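Local coordinates for biliverdin reductase (Synechocystis sp., PDB 5B3T), which probably catalyses the NAD(P)H-dependent reduction of biliverdin to bilirubin in the heme-degrading pathway, at residues Gln211-Tyr225 with Ala234-Gln246. Numbering follows the deposited sequence.
Sequences QPNPEYFRACLATAY and AEVIYGKGEVFHQ
Arg218 and Glu242 form a salt bridge at the end of the antiparallel hairpin of 219-225 and 234-241, beside a classic beta bulge in which Arg218 and Ala219 both face Trp209. Arg218 NH1 lies 2.8 Å from Glu242 OE1, met on the anti side, with guanidinium and carboxylate planes 49° apart. Glu242 N donates to Arg218 O at 3.0 Å, while Glu242 OE2 accepts from Ala167 N, so both carboxylate oxygens are engaged. Farther along, the strand axes run at 179°, and Cys220, Ala222 and Ala224 face Lys240, Tyr238 and Val236 in hydrogen-bonded pairs (Ala222 N to Tyr238 O, 2.8 Å). Cys220 SG, placed between backbone N and carbonyl carbon (chi1 70°), meets the Tyr238 ring edge, 3.9 Å from Tyr238 CE1. Lys240 shares that first torsion, then runs extended: Lys240 CE is 4.0 Å from Phe217 CE1 at the ring edge, and NZ hydrogen-bonds to Tyr238 OH and Thr172 O. Its side chain lies about 7 Å from those of Asn84 and Trp171, NADP(+)-site residues. On the other face, Phe244 CZ is 3.9 Å from Leu221 CB, and Thr223 CG2 lies 3.7 Å from Ile237 CD1. In the C-terminal domain's mixed sheet, strand 199-210 flanks 217-228, strand 153-163 flanks 233-241, and helix 183-189 packs against Val236.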
ATOM      1  N   GLN A 211      17.964  12.768 -13.035  1.00 25.63           N
ATOM      2  CA  GLN A 211      18.661  13.922 -12.486  1.00 27.61           C
ATOM      3  C   GLN A 211      20.123  13.871 -12.916  1.00 29.18           C
ATOM      4  O   GLN A 211      20.580  12.874 -13.479  1.00 31.15           O
ATOM      5  CB  GLN A 211      18.525  13.931 -10.963  1.00 26.73           C
ATOM      6  CG  GLN A 211      17.131  14.227 -10.434  1.00 25.96           C
ATOM      7  CD  GLN A 211      16.790  15.711 -10.463  1.00 28.91           C
ATOM      8  OE1 GLN A 211      17.398  16.483 -11.201  1.00 29.66           O
ATOM      9  NE2 GLN A 211      15.813  16.113  -9.652  1.00 27.39           N
ATOM     10  N   PRO A 212      20.884  14.955 -12.706  1.00 30.83           N
ATOM     11  CA  PRO A 212      22.333  14.880 -12.965  1.00 32.82           C
ATOM     12  C   PRO A 212      23.001  13.718 -12.250  1.00 32.77           C
ATOM     13  O   PRO A 212      23.853  13.039 -12.834  1.00 33.60           O
ATOM     14  CB  PRO A 212      22.840  16.238 -12.467  1.00 36.52           C
ATOM     15  CG  PRO A 212      21.685  17.154 -12.678  1.00 33.62           C
ATOM     16  CD  PRO A 212      20.455  16.330 -12.392  1.00 31.30           C
ATOM     17  N   ASN A 213      22.624  13.466 -10.997  1.00 33.00           N
ATOM     18  CA  ASN A 213      22.975  12.231 -10.309  1.00 32.07           C
ATOM     19  C   ASN A 213      21.982  11.164 -10.753  1.00 30.93           C
ATOM     20  O   ASN A 213      20.820  11.184 -10.328  1.00 29.23           O
ATOM     21  CB  ASN A 213      22.948  12.429  -8.789  1.00 31.74           C
ATOM     22  CG  ASN A 213      23.212  11.142  -8.012  1.00 31.06           C
ATOM     23  OD1 ASN A 213      23.456  10.080  -8.588  1.00 32.02           O
ATOM     24  ND2 ASN A 213      23.170  11.241  -6.689  1.00 31.57           N
ATOM     25  N   PRO A 214      22.398  10.215 -11.599  1.00 31.89           N
ATOM     26  CA  PRO A 214      21.436   9.281 -12.200  1.00 31.52           C
ATOM     27  C   PRO A 214      20.836   8.276 -11.226  1.00 29.05           C
ATOM     28  O   PRO A 214      20.011   7.457 -11.647  1.00 28.93           O
ATOM     29  CB  PRO A 214      22.271   8.577 -13.278  1.00 32.77           C
ATOM     30  CG  PRO A 214      23.661   8.612 -12.737  1.00 32.15           C
ATOM     31  CD  PRO A 214      23.783   9.930 -12.015  1.00 32.19           C
ATOM     32  N   GLU A 215      21.217   8.299  -9.947  1.00 28.82           N
ATOM     33  CA  GLU A 215      20.528   7.487  -8.953  1.00 29.65           C
ATOM     34  C   GLU A 215      19.156   8.046  -8.604  1.00 26.10           C
ATOM     35  O   GLU A 215      18.338   7.332  -8.013  1.00 22.75           O
ATOM     36  CB  GLU A 215      21.363   7.373  -7.678  1.00 30.73           C
ATOM     37  CG  GLU A 215      22.663   6.618  -7.850  1.00 35.35           C
ATOM     38  CD  GLU A 215      23.284   6.250  -6.520  1.00 44.87           C
ATOM     39  OE1 GLU A 215      22.540   5.799  -5.624  1.00 47.59           O
ATOM     40  OE2 GLU A 215      24.512   6.418  -6.367  1.00 53.56           O
ATOM     41  N   TYR A 216      18.899   9.303  -8.944  1.00 26.02           N
ATOM     42  CA  TYR A 216      17.604   9.934  -8.768  1.00 24.85           C
ATOM     43  C   TYR A 216      17.003  10.236 -10.133  1.00 24.37           C
ATOM     44  O   TYR A 216      17.723  10.502 -11.098  1.00 24.41           O
ATOM     45  CB  TYR A 216      17.729  11.228  -7.958  1.00 24.36           C
ATOM     46  CG  TYR A 216      18.173  11.018  -6.528  1.00 26.27           C
ATOM     47  CD1 TYR A 216      19.522  10.964  -6.200  1.00 28.28           C
ATOM     48  CD2 TYR A 216      17.244  10.880  -5.506  1.00 24.27           C
ATOM     49  CE1 TYR A 216      19.932  10.770  -4.895  1.00 28.62           C
ATOM     50  CE2 TYR A 216      17.644  10.689  -4.197  1.00 25.61           C
ATOM     51  CZ  TYR A 216      18.988  10.633  -3.898  1.00 28.13           C
ATOM     52  OH  TYR A 216      19.389  10.444  -2.595  1.00 28.11           O
ATOM     53  N   PHE A 217      15.680  10.179 -10.214  1.00 21.62           N
ATOM     54  CA  PHE A 217      14.977  10.694 -11.374  1.00 21.33           C
ATOM     55  C   PHE A 217      14.251  11.974 -10.987  1.00 21.55           C
ATOM     56  O   PHE A 217      13.857  12.163  -9.832  1.00 19.80           O
ATOM     57  CB  PHE A 217      13.992   9.670 -11.966  1.00 20.08           C
ATOM     58  CG  PHE A 217      12.934   9.186 -11.005  1.00 18.69           C
ATOM     59  CD1 PHE A 217      11.704   9.821 -10.931  1.00 18.68           C
ATOM     60  CD2 PHE A 217      13.151   8.068 -10.210  1.00 19.70           C
ATOM     61  CE1 PHE A 217      10.719   9.372 -10.062  1.00 18.07           C
ATOM     62  CE2 PHE A 217      12.168   7.612  -9.338  1.00 17.60           C
ATOM     63  CZ  PHE A 217      10.952   8.264  -9.265  1.00 18.46           C
ATOM     64  N   ARG A 218      14.115  12.871 -11.958  1.00 19.41           N
ATOM     65  CA  ARG A 218      13.359  14.095 -11.751  1.00 21.34           C
ATOM     66  C   ARG A 218      11.929  13.985 -12.249  1.00 19.03           C
ATOM     67  O   ARG A 218      11.109  14.849 -11.925  1.00 20.14           O
ATOM     68  CB  ARG A 218      14.054  15.279 -12.434  1.00 20.56           C
ATOM     69  CG  ARG A 218      14.154  15.180 -13.942  1.00 21.63           C
ATOM     70  CD  ARG A 218      14.905  16.377 -14.507  1.00 22.05           C
ATOM     71  NE  ARG A 218      14.689  16.526 -15.942  1.00 21.83           N
ATOM     72  CZ  ARG A 218      13.766  17.322 -16.471  1.00 23.47           C
ATOM     73  NH1 ARG A 218      12.982  18.042 -15.680  1.00 24.79           N
ATOM     74  NH2 ARG A 218      13.628  17.402 -17.787  1.00 23.32           N
ATOM     75  N   ALA A 219      11.618  12.953 -13.028  1.00 17.82           N
ATOM     76  CA  ALA A 219      10.256  12.678 -13.449  1.00 18.57           C
ATOM     77  C   ALA A 219      10.183  11.230 -13.901  1.00 18.58           C
ATOM     78  O   ALA A 219      11.181  10.653 -14.344  1.00 17.00           O
ATOM     79  CB  ALA A 219       9.803  13.613 -14.579  1.00 18.11           C
ATOM     80  N   CYS A 220       8.995  10.647 -13.775  1.00 16.02           N
ATOM     81  CA  CYS A 220       8.733   9.320 -14.305  1.00 16.99           C
ATOM     82  C   CYS A 220       7.313   9.276 -14.845  1.00 16.42           C
ATOM     83  O   CYS A 220       6.412   9.945 -14.330  1.00 16.10           O
ATOM     84  CB  CYS A 220       8.931   8.220 -13.248  1.00 16.92           C
ATOM     85  SG  CYS A 220       7.697   8.183 -11.928  1.00 19.22           S
ATOM     86  N   LEU A 221       7.131   8.496 -15.905  1.00 16.37           N
ATOM     87  CA  LEU A 221       5.811   8.214 -16.455  1.00 15.96           C
ATOM     88  C   LEU A 221       5.739   6.722 -16.726  1.00 18.48           C
ATOM     89  O   LEU A 221       6.477   6.209 -17.575  1.00 18.19           O
ATOM     90  CB  LEU A 221       5.542   9.009 -17.734  1.00 15.97           C
ATOM     91  CG  LEU A 221       4.239   8.641 -18.449  1.00 17.50           C
ATOM     92  CD1 LEU A 221       3.038   8.852 -17.534  1.00 15.31           C
ATOM     93  CD2 LEU A 221       4.083   9.431 -19.739  1.00 17.72           C
ATOM     94  N   ALA A 222       4.872   6.027 -15.998  1.00 16.54           N
ATOM     95  CA  ALA A 222       4.717   4.587 -16.137  1.00 18.95           C
ATOM     96  C   ALA A 222       3.272   4.283 -16.493  1.00 17.94           C
ATOM     97  O   ALA A 222       2.349   4.765 -15.830  1.00 16.56           O
ATOM     98  CB  ALA A 222       5.123   3.860 -14.855  1.00 17.00           C
ATOM     99  N   THR A 223       3.081   3.491 -17.545  1.00 17.32           N
ATOM    100  CA  THR A 223       1.762   3.173 -18.067  1.00 19.55           C
ATOM    101  C   THR A 223       1.630   1.665 -18.190  1.00 20.63           C
ATOM    102  O   THR A 223       2.532   1.004 -18.710  1.00 20.65           O
ATOM    103  CB  THR A 223       1.533   3.833 -19.432  1.00 20.21           C
ATOM    104  OG1 THR A 223       2.588   3.455 -20.324  1.00 21.56           O
ATOM    105  CG2 THR A 223       1.517   5.345 -19.298  1.00 17.67           C
ATOM    106  N   ALA A 224       0.513   1.125 -17.710  1.00 17.64           N
ATOM    107  CA  ALA A 224       0.220  -0.296 -17.825  1.00 18.51           C
ATOM    108  C   ALA A 224      -1.186  -0.463 -18.373  1.00 20.04           C
ATOM    109  O   ALA A 224      -2.134   0.138 -17.856  1.00 17.54           O
ATOM    110  CB  ALA A 224       0.358  -1.010 -16.476  1.00 16.57           C
ATOM    111  N   TYR A 225      -1.319  -1.272 -19.420  1.00 18.65           N
ATOM    112  CA  TYR A 225      -2.604  -1.547 -20.048  1.00 19.74           C
ATOM    113  C   TYR A 225      -2.915  -3.025 -19.863  1.00 20.79           C
ATOM    114  O   TYR A 225      -2.185  -3.887 -20.366  1.00 20.39           O
ATOM    115  CB  TYR A 225      -2.578  -1.144 -21.524  1.00 20.92           C
ATOM    116  CG  TYR A 225      -2.163   0.300 -21.704  1.00 21.17           C
ATOM    117  CD1 TYR A 225      -3.008   1.337 -21.327  1.00 20.82           C
ATOM    118  CD2 TYR A 225      -0.918   0.628 -22.222  1.00 23.53           C
ATOM    119  CE1 TYR A 225      -2.629   2.660 -21.475  1.00 21.09           C
ATOM    120  CE2 TYR A 225      -0.530   1.949 -22.376  1.00 23.39           C
ATOM    121  CZ  TYR A 225      -1.391   2.960 -22.000  1.00 22.08           C
ATOM    122  OH  TYR A 225      -1.014   4.275 -22.149  1.00 21.78           O
ATOM    123  N   ALA A 234      -8.243  -2.335 -18.599  1.00 17.52           N
ATOM    124  CA  ALA A 234      -7.920  -1.321 -17.607  1.00 16.97           C
ATOM    125  C   ALA A 234      -6.646  -0.589 -18.001  1.00 17.99           C
ATOM    126  O   ALA A 234      -5.693  -1.197 -18.497  1.00 18.67           O
ATOM    127  CB  ALA A 234      -7.756  -1.937 -16.214  1.00 15.72           C
ATOM    128  N   GLU A 235      -6.644   0.720 -17.779  1.00 15.67           N
ATOM    129  CA  GLU A 235      -5.471   1.559 -17.969  1.00 16.50           C
ATOM    130  C   GLU A 235      -5.009   2.039 -16.602  1.00 16.19           C
ATOM    131  O   GLU A 235      -5.819   2.536 -15.812  1.00 14.15           O
ATOM    132  CB  GLU A 235      -5.789   2.746 -18.881  1.00 17.92           C
ATOM    133  CG  GLU A 235      -6.401   2.351 -20.217  1.00 18.40           C
ATOM    134  CD  GLU A 235      -6.970   3.538 -20.968  1.00 19.77           C
ATOM    135  OE1 GLU A 235      -7.128   4.611 -20.351  1.00 19.83           O
ATOM    136  OE2 GLU A 235      -7.274   3.396 -22.171  1.00 19.42           O
ATOM    137  N   VAL A 236      -3.720   1.870 -16.314  1.00 13.37           N
ATOM    138  CA  VAL A 236      -3.144   2.238 -15.024  1.00 15.02           C
ATOM    139  C   VAL A 236      -1.957   3.152 -15.287  1.00 14.90           C
ATOM    140  O   VAL A 236      -0.963   2.727 -15.888  1.00 16.09           O
ATOM    141  CB  VAL A 236      -2.716   1.006 -14.210  1.00 14.36           C
ATOM    142  CG1 VAL A 236      -2.178   1.426 -12.855  1.00 13.47           C
ATOM    143  CG2 VAL A 236      -3.883   0.044 -14.045  1.00 13.78           C
ATOM    144  N   ILE A 237      -2.056   4.400 -14.834  1.00 14.70           N
ATOM    145  CA  ILE A 237      -1.110   5.456 -15.177  1.00 15.41           C
ATOM    146  C   ILE A 237      -0.514   6.018 -13.892  1.00 14.55           C
ATOM    147  O   ILE A 237      -1.250   6.345 -12.953  1.00 14.20           O
ATOM    148  CB  ILE A 237      -1.785   6.576 -15.989  1.00 16.36           C
ATOM    149  CG1 ILE A 237      -2.682   5.990 -17.082  1.00 16.76           C
ATOM    150  CG2 ILE A 237      -0.742   7.507 -16.592  1.00 16.49           C
ATOM    151  CD1 ILE A 237      -1.940   5.186 -18.129  1.00 17.40           C
ATOM    152  N   TYR A 238       0.812   6.140 -13.856  1.00 12.83           N
ATOM    153  CA  TYR A 238       1.504   6.741 -12.720  1.00 14.26           C
ATOM    154  C   TYR A 238       2.564   7.694 -13.244  1.00 15.74           C
ATOM    155  O   TYR A 238       3.523   7.264 -13.891  1.00 14.45           O
ATOM    156  CB  TYR A 238       2.142   5.680 -11.816  1.00 14.85           C
ATOM    157  CG  TYR A 238       2.815   6.253 -10.583  1.00 15.33           C
ATOM    158  CD1 TYR A 238       4.147   6.651 -10.610  1.00 16.31           C
ATOM    159  CD2 TYR A 238       2.114   6.397  -9.393  1.00 15.66           C
ATOM    160  CE1 TYR A 238       4.761   7.177  -9.485  1.00 14.69           C
ATOM    161  CE2 TYR A 238       2.718   6.920  -8.265  1.00 16.51           C
ATOM    162  CZ  TYR A 238       4.041   7.307  -8.317  1.00 15.60           C
ATOM    163  OH  TYR A 238       4.647   7.827  -7.195  1.00 16.26           O
ATOM    164  N   GLY A 239       2.394   8.981 -12.954  1.00 15.19           N
ATOM    165  CA  GLY A 239       3.379   9.975 -13.329  1.00 16.73           C
ATOM    166  C   GLY A 239       3.624  10.990 -12.233  1.00 17.20           C
ATOM    167  O   GLY A 239       2.692  11.384 -11.526  1.00 15.80           O
ATOM    168  N   LYS A 240       4.875  11.412 -12.068  1.00 15.45           N
ATOM    169  CA  LYS A 240       5.200  12.467 -11.122  1.00 17.76           C
ATOM    170  C   LYS A 240       6.518  13.098 -11.537  1.00 16.44           C
ATOM    171  O   LYS A 240       7.329  12.482 -12.233  1.00 16.78           O
ATOM    172  CB  LYS A 240       5.279  11.947  -9.681  1.00 16.97           C
ATOM    173  CG  LYS A 240       6.478  11.058  -9.382  1.00 18.15           C
ATOM    174  CD  LYS A 240       6.463  10.612  -7.925  1.00 17.67           C
ATOM    175  CE  LYS A 240       7.531   9.572  -7.647  1.00 16.40           C
ATOM    176  NZ  LYS A 240       7.359   8.964  -6.298  1.00 16.80           N
ATOM    177  N   GLY A 241       6.718  14.339 -11.110  1.00 17.37           N
ATOM    178  CA  GLY A 241       7.975  15.004 -11.384  1.00 20.13           C
ATOM    179  C   GLY A 241       7.865  16.334 -12.098  1.00 19.69           C
ATOM    180  O   GLY A 241       6.789  16.936 -12.168  1.00 17.92           O
ATOM    181  N   GLU A 242       8.988  16.785 -12.657  1.00 18.76           N
ATOM    182  CA  GLU A 242       9.125  18.162 -13.112  1.00 21.29           C
ATOM    183  C   GLU A 242       8.446  18.434 -14.451  1.00 20.55           C
ATOM    184  O   GLU A 242       8.202  19.602 -14.771  1.00 22.76           O
ATOM    185  CB  GLU A 242      10.611  18.529 -13.198  1.00 20.62           C
ATOM    186  CG  GLU A 242      11.284  18.663 -11.836  1.00 20.76           C
ATOM    187  CD  GLU A 242      12.789  18.848 -11.928  1.00 23.28           C
ATOM    188  OE1 GLU A 242      13.312  18.984 -13.056  1.00 23.37           O
ATOM    189  OE2 GLU A 242      13.449  18.860 -10.868  1.00 23.92           O
ATOM    190  N   VAL A 243       8.121  17.399 -15.233  1.00 18.09           N
ATOM    191  CA  VAL A 243       7.593  17.612 -16.579  1.00 21.38           C
ATOM    192  C   VAL A 243       6.073  17.692 -16.627  1.00 19.72           C
ATOM    193  O   VAL A 243       5.514  17.980 -17.694  1.00 18.95           O
ATOM    194  CB  VAL A 243       8.059  16.504 -17.548  1.00 20.64           C
ATOM    195  CG1 VAL A 243       9.576  16.435 -17.585  1.00 20.97           C
ATOM    196  CG2 VAL A 243       7.460  15.160 -17.151  1.00 17.91           C
ATOM    197  N   PHE A 244       5.385  17.453 -15.514  1.00 19.42           N
ATOM    198  CA  PHE A 244       3.929  17.376 -15.497  1.00 19.43           C
ATOM    199  C   PHE A 244       3.351  18.712 -15.048  1.00 18.88           C
ATOM    200  O   PHE A 244       3.602  19.157 -13.923  1.00 20.63           O
ATOM    201  CB  PHE A 244       3.459  16.248 -14.579  1.00 18.06           C
ATOM    202  CG  PHE A 244       3.841  14.881 -15.064  1.00 16.89           C
ATOM    203  CD1 PHE A 244       3.077  14.234 -16.020  1.00 17.38           C
ATOM    204  CD2 PHE A 244       4.967  14.245 -14.570  1.00 16.86           C
ATOM    205  CE1 PHE A 244       3.424  12.975 -16.473  1.00 17.82           C
ATOM    206  CE2 PHE A 244       5.322  12.984 -15.021  1.00 17.59           C
ATOM    207  CZ  PHE A 244       4.547  12.349 -15.974  1.00 16.65           C
ATOM    208  N   HIS A 245       2.567  19.341 -15.923  1.00 19.11           N
ATOM    209  CA  HIS A 245       1.972  20.638 -15.635  1.00 20.74           C
ATOM    210  C   HIS A 245       0.500  20.561 -15.253  1.00 22.07           C
ATOM    211  O   HIS A 245      -0.084  21.592 -14.904  1.00 20.60           O
ATOM    212  CB  HIS A 245       2.141  21.578 -16.835  1.00 21.16           C
ATOM    213  CG  HIS A 245       3.518  22.153 -16.956  1.00 23.70           C
ATOM    214  ND1 HIS A 245       4.555  21.483 -17.569  1.00 22.62           N
ATOM    215  CD2 HIS A 245       4.032  23.328 -16.523  1.00 24.00           C
ATOM    216  CE1 HIS A 245       5.647  22.226 -17.516  1.00 22.24           C
ATOM    217  NE2 HIS A 245       5.355  23.351 -16.888  1.00 24.49           N
ATOM    218  N   GLN A 246      -0.115  19.381 -15.306  1.00 21.01           N
ATOM    219  CA  GLN A 246      -1.495  19.203 -14.866  1.00 23.66           C
ATOM    220  C   GLN A 246      -1.591  17.933 -14.034  1.00 22.39           C
ATOM    221  O   GLN A 246      -1.243  16.848 -14.512  1.00 22.23           O
ATOM    222  CB  GLN A 246      -2.465  19.133 -16.049  1.00 23.68           C
ATOM    223  CG  GLN A 246      -3.930  19.207 -15.629  1.00 25.23           C
ATOM    224  CD  GLN A 246      -4.869  18.589 -16.646  1.00 29.42           C
ATOM    225  OE1 GLN A 246      -4.589  17.525 -17.198  1.00 31.86           O
ATOM    226  NE2 GLN A 246      -5.991  19.253 -16.896  1.00 33.01           N
TER